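Local coordinates for glycosyl hydrolase 25 (Streptococcus pneumoniae, PDB 4FF5), which probably hydrolyses glycosidic bonds of cell-wall peptidoglycan, as family 25 glycosyl hydrolases do, and acts as a virulence factor in host-cell invasion, at residues A[132-136]-A[166-170]; A[149-153]-A[201-205]. All coordinates share one frame; numbering follows the deposited sequence.

Contact 1: A[132-136]-A[166-170]; sequences MEKAA and GVENF
Met132, on helix 129-143, is the knob of this helix pair, its side chain lodged among Gly166, Val167, Asn169 and Phe170 of helix 163-177. The axes of the two segments approach to 8.7 Å and run in the same general sense, 37° apart. Gly166, lacking a side chain, leaves room for the Met132 end: Met132 CG lies 3.6 Å from Gly166 O, and CE rests over the Gly166 carbonyl carbon. A bend at the second torsion carries the sulfur round to Phe170, where SD stands 4.1 Å from CD2. It sits at the ring's edge, 79° off the normal, a Met-aromatic contact in which the two side chains cross at about a right angle.

Glu133 follows at the partly exposed border. Its OE2 accepts from a water at 2.8 Å, and the same water donates to Asn169 O, so carboxylate and helix carbonyl are joined through solvent. Ala135 adds a methyl, CB lying 3.7 Å from Phe170 CE2. Ala136 ends the segment with a CH-pi contact: its CB is 3.9 Å from the centroid of the Phe170 ring and only 8° off the normal. With CG anti to the backbone N, Phe170 places its ring against the Met132-Ala136 turn, Met132 O and Ala135 CB oblique to it.

The two helices flank strand 151-155 in sequence and pack side by side, as neighbouring helices do in the outer layer of the family's TIM barrel. The fit is almost wholly apolar. Sulfur at the edge and methyl over the centre would restrict the tilt of the Phe170 ring, while Met132 O, although close to that ring, is already engaged by Ala136 N; the one polar bridge is left to water at the border.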
loop_
_atom_site.group_PDB
_atom_site.type_symbol
_atom_site.label_atom_id
_atom_site.label_comp_id
_atom_site.label_asym_id
_atom_site.label_seq_id
_atom_site.Cartn_x
_atom_site.Cartn_y
_atom_site.Cartn_z
ATOM N N MET A 132 -8.407 9.020 -14.342
ATOM C CA MET A 132 -8.146 7.726 -13.693
ATOM C C MET A 132 -7.147 6.896 -14.483
ATOM O O MET A 132 -6.216 6.333 -13.908
ATOM C CB MET A 132 -9.438 6.952 -13.462
ATOM C CG MET A 132 -10.312 7.585 -12.406
ATOM S SD MET A 132 -9.586 7.368 -10.763
ATOM C CE MET A 132 -11.041 7.577 -9.743
ATOM N N GLU A 133 -7.336 6.843 -15.803
ATOM C CA GLU A 133 -6.463 6.073 -16.678
ATOM C C GLU A 133 -5.055 6.689 -16.785
ATOM O O GLU A 133 -4.057 5.951 -16.828
ATOM C CB GLU A 133 -7.124 5.876 -18.054
ATOM C CG GLU A 133 -8.340 4.969 -17.983
ATOM C CD GLU A 133 -9.057 4.789 -19.319
ATOM O OE1 GLU A 133 -8.671 5.422 -20.325
ATOM O OE2 GLU A 133 -10.019 4.011 -19.352
ATOM N N LYS A 134 -4.990 8.024 -16.784
ATOM C CA LYS A 134 -3.728 8.780 -16.775
ATOM C C LYS A 134 -2.935 8.461 -15.511
ATOM O O LYS A 134 -1.757 8.127 -15.579
ATOM C CB LYS A 134 -4.020 10.281 -16.845
ATOM C CG LYS A 134 -2.814 11.205 -16.883
ATOM C CD LYS A 134 -3.295 12.638 -17.080
ATOM C CE LYS A 134 -2.251 13.666 -16.688
ATOM N NZ LYS A 134 -1.215 13.904 -17.734
ATOM N N ALA A 135 -3.597 8.567 -14.361
ATOM C CA ALA A 135 -2.970 8.293 -13.072
ATOM C C ALA A 135 -2.449 6.856 -12.973
ATOM O O ALA A 135 -1.346 6.634 -12.489
ATOM C CB ALA A 135 -3.942 8.615 -11.934
ATOM N N ALA A 136 -3.245 5.892 -13.434
ATOM C CA ALA A 136 -2.839 4.482 -13.482
ATOM C C ALA A 136 -1.590 4.307 -14.337
ATOM O O ALA A 136 -0.713 3.529 -13.994
ATOM C CB ALA A 136 -3.970 3.602 -14.006
ATOM N N GLY A 166 -15.125 4.681 -11.484
ATOM C CA GLY A 166 -13.809 5.304 -11.589
ATOM C C GLY A 166 -12.707 4.404 -11.059
ATOM O O GLY A 166 -11.628 4.304 -11.661
ATOM N N VAL A 167 -12.975 3.745 -9.929
ATOM C CA VAL A 167 -12.014 2.804 -9.338
ATOM C C VAL A 167 -11.733 1.672 -10.332
ATOM O O VAL A 167 -10.575 1.303 -10.557
ATOM C CB VAL A 167 -12.517 2.253 -7.993
ATOM C CG1 VAL A 167 -11.711 1.025 -7.566
ATOM C CG2 VAL A 167 -12.453 3.350 -6.931
ATOM N N GLU A 168 -12.803 1.138 -10.931
ATOM C CA GLU A 168 -12.664 0.127 -11.961
ATOM C C GLU A 168 -11.889 0.637 -13.175
ATOM O O GLU A 168 -11.096 -0.104 -13.737
ATOM C CB GLU A 168 -14.036 -0.420 -12.397
ATOM C CG GLU A 168 -13.982 -1.320 -13.631
ATOM C CD GLU A 168 -13.098 -2.561 -13.477
ATOM O OE1 GLU A 168 -12.686 -2.920 -12.356
ATOM O OE2 GLU A 168 -12.827 -3.222 -14.510
ATOM N N ASN A 169 -12.120 1.887 -13.578
ATOM C CA ASN A 169 -11.333 2.467 -14.678
ATOM C C ASN A 169 -9.830 2.401 -14.391
ATOM O O ASN A 169 -9.022 1.996 -15.257
ATOM C CB ASN A 169 -11.728 3.918 -14.954
ATOM C CG ASN A 169 -13.154 4.061 -15.449
ATOM O OD1 ASN A 169 -13.673 3.199 -16.179
ATOM N ND2 ASN A 169 -13.798 5.160 -15.063
ATOM N N PHE A 170 -9.476 2.788 -13.166
ATOM C CA PHE A 170 -8.086 2.754 -12.714
ATOM C C PHE A 170 -7.552 1.316 -12.750
ATOM O O PHE A 170 -6.498 1.063 -13.351
ATOM C CB PHE A 170 -7.996 3.350 -11.306
ATOM C CG PHE A 170 -6.588 3.714 -10.859
ATOM C CD1 PHE A 170 -5.647 2.734 -10.550
ATOM C CD2 PHE A 170 -6.223 5.046 -10.712
ATOM C CE1 PHE A 170 -4.372 3.077 -10.110
ATOM C CE2 PHE A 170 -4.940 5.402 -10.282
ATOM C CZ PHE A 170 -4.011 4.411 -9.983
HETATM O O HOH W 1 -9.732 1.644 -17.871
#

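Contact 2: A[149-153]-A[201-205]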
loop_
_atom_site.group_PDB
_atom_site.type_symbol
_atom_site.label_atom_id
_atom_site.label_comp_id
_atom_site.label_asym_id
_atom_site.label_seq_id
_atom_site.Cartn_x
_atom_site.Cartn_y
_atom_site.Cartn_z
ATOM N N SER A 149 6.065 -6.131 -5.435
ATOM C CA SER A 149 5.367 -7.384 -5.154
ATOM C C SER A 149 3.847 -7.304 -5.360
ATOM O O SER A 149 3.188 -8.335 -5.466
ATOM C CB SER A 149 5.676 -7.850 -3.735
ATOM O OG SER A 149 4.985 -7.041 -2.782
ATOM N N TYR A 150 3.298 -6.084 -5.382
ATOM C CA TYR A 150 1.866 -5.877 -5.494
ATOM C C TYR A 150 1.618 -4.413 -5.842
ATOM O O TYR A 150 2.416 -3.549 -5.491
ATOM C CB TYR A 150 1.181 -6.205 -4.161
ATOM C CG TYR A 150 0.021 -7.174 -4.269
ATOM C CD1 TYR A 150 0.217 -8.546 -4.083
ATOM C CD2 TYR A 150 -1.273 -6.722 -4.551
ATOM C CE1 TYR A 150 -0.843 -9.445 -4.180
ATOM C CE2 TYR A 150 -2.340 -7.611 -4.645
ATOM C CZ TYR A 150 -2.116 -8.971 -4.453
ATOM O OH TYR A 150 -3.165 -9.868 -4.557
ATOM N N TYR A 151 0.512 -4.143 -6.515
ATOM C CA TYR A 151 0.089 -2.770 -6.754
ATOM C C TYR A 151 -1.220 -2.545 -6.013
ATOM O O TYR A 151 -2.148 -3.331 -6.166
ATOM C CB TYR A 151 -0.160 -2.563 -8.238
ATOM C CG TYR A 151 1.068 -2.655 -9.092
ATOM C CD1 TYR A 151 1.552 -3.896 -9.547
ATOM C CD2 TYR A 151 1.722 -1.496 -9.497
ATOM C CE1 TYR A 151 2.691 -3.958 -10.363
ATOM C CE2 TYR A 151 2.853 -1.552 -10.308
ATOM C CZ TYR A 151 3.330 -2.775 -10.742
ATOM O OH TYR A 151 4.461 -2.778 -11.553
ATOM N N TRP A 152 -1.292 -1.485 -5.218
ATOM C CA TRP A 152 -2.496 -1.201 -4.417
ATOM C C TRP A 152 -3.151 0.109 -4.786
ATOM O O TRP A 152 -2.471 1.140 -4.958
ATOM C CB TRP A 152 -2.120 -1.158 -2.932
ATOM C CG TRP A 152 -1.722 -2.495 -2.345
ATOM C CD1 TRP A 152 -0.443 -3.006 -2.178
ATOM C CD2 TRP A 152 -2.619 -3.534 -1.826
ATOM N NE1 TRP A 152 -0.480 -4.245 -1.596
ATOM C CE2 TRP A 152 -1.757 -4.628 -1.367
ATOM C CE3 TRP A 152 -4.007 -3.663 -1.699
ATOM C CZ2 TRP A 152 -2.274 -5.787 -0.790
ATOM C CZ3 TRP A 152 -4.515 -4.845 -1.141
ATOM C CH2 TRP A 152 -3.667 -5.870 -0.683
ATOM N N LEU A 153 -4.485 0.089 -4.865
ATOM C CA LEU A 153 -5.285 1.289 -5.082
ATOM C C LEU A 153 -5.798 1.754 -3.743
ATOM O O LEU A 153 -6.591 1.046 -3.110
ATOM C CB LEU A 153 -6.493 0.965 -5.991
ATOM C CG LEU A 153 -6.218 1.024 -7.509
ATOM C CD1 LEU A 153 -5.230 -0.049 -7.949
ATOM C CD2 LEU A 153 -7.536 0.956 -8.275
ATOM N N PHE A 201 -10.500 -7.293 -7.820
ATOM C CA PHE A 201 -9.171 -7.133 -7.248
ATOM C C PHE A 201 -8.672 -8.471 -6.737
ATOM O O PHE A 201 -9.469 -9.375 -6.469
ATOM C CB PHE A 201 -9.177 -6.073 -6.130
ATOM C CG PHE A 201 -9.451 -4.697 -6.640
ATOM C CD1 PHE A 201 -10.754 -4.223 -6.762
ATOM C CD2 PHE A 201 -8.396 -3.872 -7.031
ATOM C CE1 PHE A 201 -11.009 -2.950 -7.277
ATOM C CE2 PHE A 201 -8.652 -2.605 -7.533
ATOM C CZ PHE A 201 -9.953 -2.143 -7.670
ATOM N N THR A 202 -7.353 -8.593 -6.600
ATOM C CA THR A 202 -6.733 -9.863 -6.180
ATOM C C THR A 202 -6.500 -9.928 -4.667
ATOM O O THR A 202 -6.217 -11.002 -4.104
ATOM C CB THR A 202 -5.424 -10.171 -6.963
ATOM O OG1 THR A 202 -4.487 -9.106 -6.791
ATOM C CG2 THR A 202 -5.687 -10.355 -8.452
ATOM N N SER A 203 -6.644 -8.780 -4.006
ATOM C CA SER A 203 -6.573 -8.700 -2.546
ATOM C C SER A 203 -7.283 -7.445 -2.026
ATOM O O SER A 203 -7.496 -6.483 -2.772
ATOM C CB SER A 203 -5.114 -8.680 -2.076
ATOM O OG SER A 203 -5.024 -8.753 -0.653
ATOM N N VAL A 204 -7.626 -7.463 -0.739
ATOM C CA VAL A 204 -8.284 -6.329 -0.091
ATOM C C VAL A 204 -7.515 -5.962 1.169
ATOM O O VAL A 204 -7.098 -6.834 1.951
ATOM C CB VAL A 204 -9.782 -6.601 0.208
ATOM C CG1 VAL A 204 -10.422 -5.373 0.861
ATOM C CG2 VAL A 204 -10.526 -6.953 -1.088
ATOM N N TRP A 205 -7.341 -4.659 1.366
ATOM C CA TRP A 205 -6.589 -4.140 2.486
ATOM C C TRP A 205 -7.481 -3.128 3.140
ATOM O O TRP A 205 -8.045 -2.265 2.447
ATOM C CB TRP A 205 -5.340 -3.519 1.879
ATOM C CG TRP A 205 -4.428 -2.743 2.765
ATOM C CD1 TRP A 205 -4.324 -2.759 4.165
ATOM C CD2 TRP A 205 -3.390 -1.840 2.300
ATOM N NE1 TRP A 205 -3.306 -1.916 4.574
ATOM C CE2 TRP A 205 -2.735 -1.306 3.498
ATOM C CE3 TRP A 205 -2.990 -1.383 1.042
ATOM C CZ2 TRP A 205 -1.678 -0.400 3.419
ATOM C CZ3 TRP A 205 -1.935 -0.457 0.980
ATOM C CH2 TRP A 205 -1.308 0.026 2.144
#
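Two tryptophans form the aromatic part of this contact: Trp205 turns the edge of its six-membered ring toward the face of the Trp152 indole. The planes stand at 71° and the centroid of that ring is 5.0 Å from the centroid of the Trp152 five-membered ring, an edge-to-face pair. Trp205 CE3 hangs above the Trp152 plane, offset toward the rim, and Tyr150 CD2 lies over the opposite face, so the indole is sandwiched between an edge and a neighbour from its own segment.

Apolar contacts extend from here. Trp152 CZ3 meets Trp205 CB at 3.4 Å, and Leu153 CD2 approaches the edge of the Phe201 ring near its plane, 3.8 Å from CE2.

The polar link is between hydroxyls: Tyr150 OH and Thr202 OG1 are hydrogen-bonded at 2.7 Å. Thr202 chi1 of 58° sets OG1 between the backbone N and the carbonyl carbon, facing the phenol. Ser203 OG, anti to its backbone N (chi1 -173°), lies at the Trp152 edge, 3.2 Å from CH2, but is hydrogen-bonded to Asp227. Similarly, Trp205 NE1 bonds to Asn247 OD1.

Strands 151-155 and 203-207 are separated in the sheet by strand 182-186, and their segment axes approach no closer than 8.7 Å, so the gap is bridged by side chains, some of which also rest on the backbone opposite. The tryptophan pair fits the interior of the family's TIM barrel, whereas Leu153 and Phe201 meet on the side of helix 163-177. Within this largely apolar packing the Tyr150 and Ser203 hydroxyls and the Trp205 N-H each have a hydrogen-bond partner, and the bond from Trp205 to Asn247 would restrain the indole whose edge meets Trp152.

In the fold
Contact 1 joins the two helices that precede and follow strand 151-155, which contact 2 uses. The centres are 14 Å apart, yet the two touch directly: Phe170 CD1 is 3.4 Å from Leu153 CD2, and Val167 CG1 is 3.6 Å from Phe201 CZ. Contact 1, centred about 16 Å from the chain centre, belongs to the outer helical layer of the TIM barrel; contact 2, centred about 8 Å from the chain centre, reaches from the barrel interior, at its tryptophans, to the strand-helix layer, at Leu153 and Phe201. TIM-barrel enzymes carry their active sites at the C-terminal strand ends, whereas contact 2 involves strand beginnings; neither contact can be assigned a catalytic role.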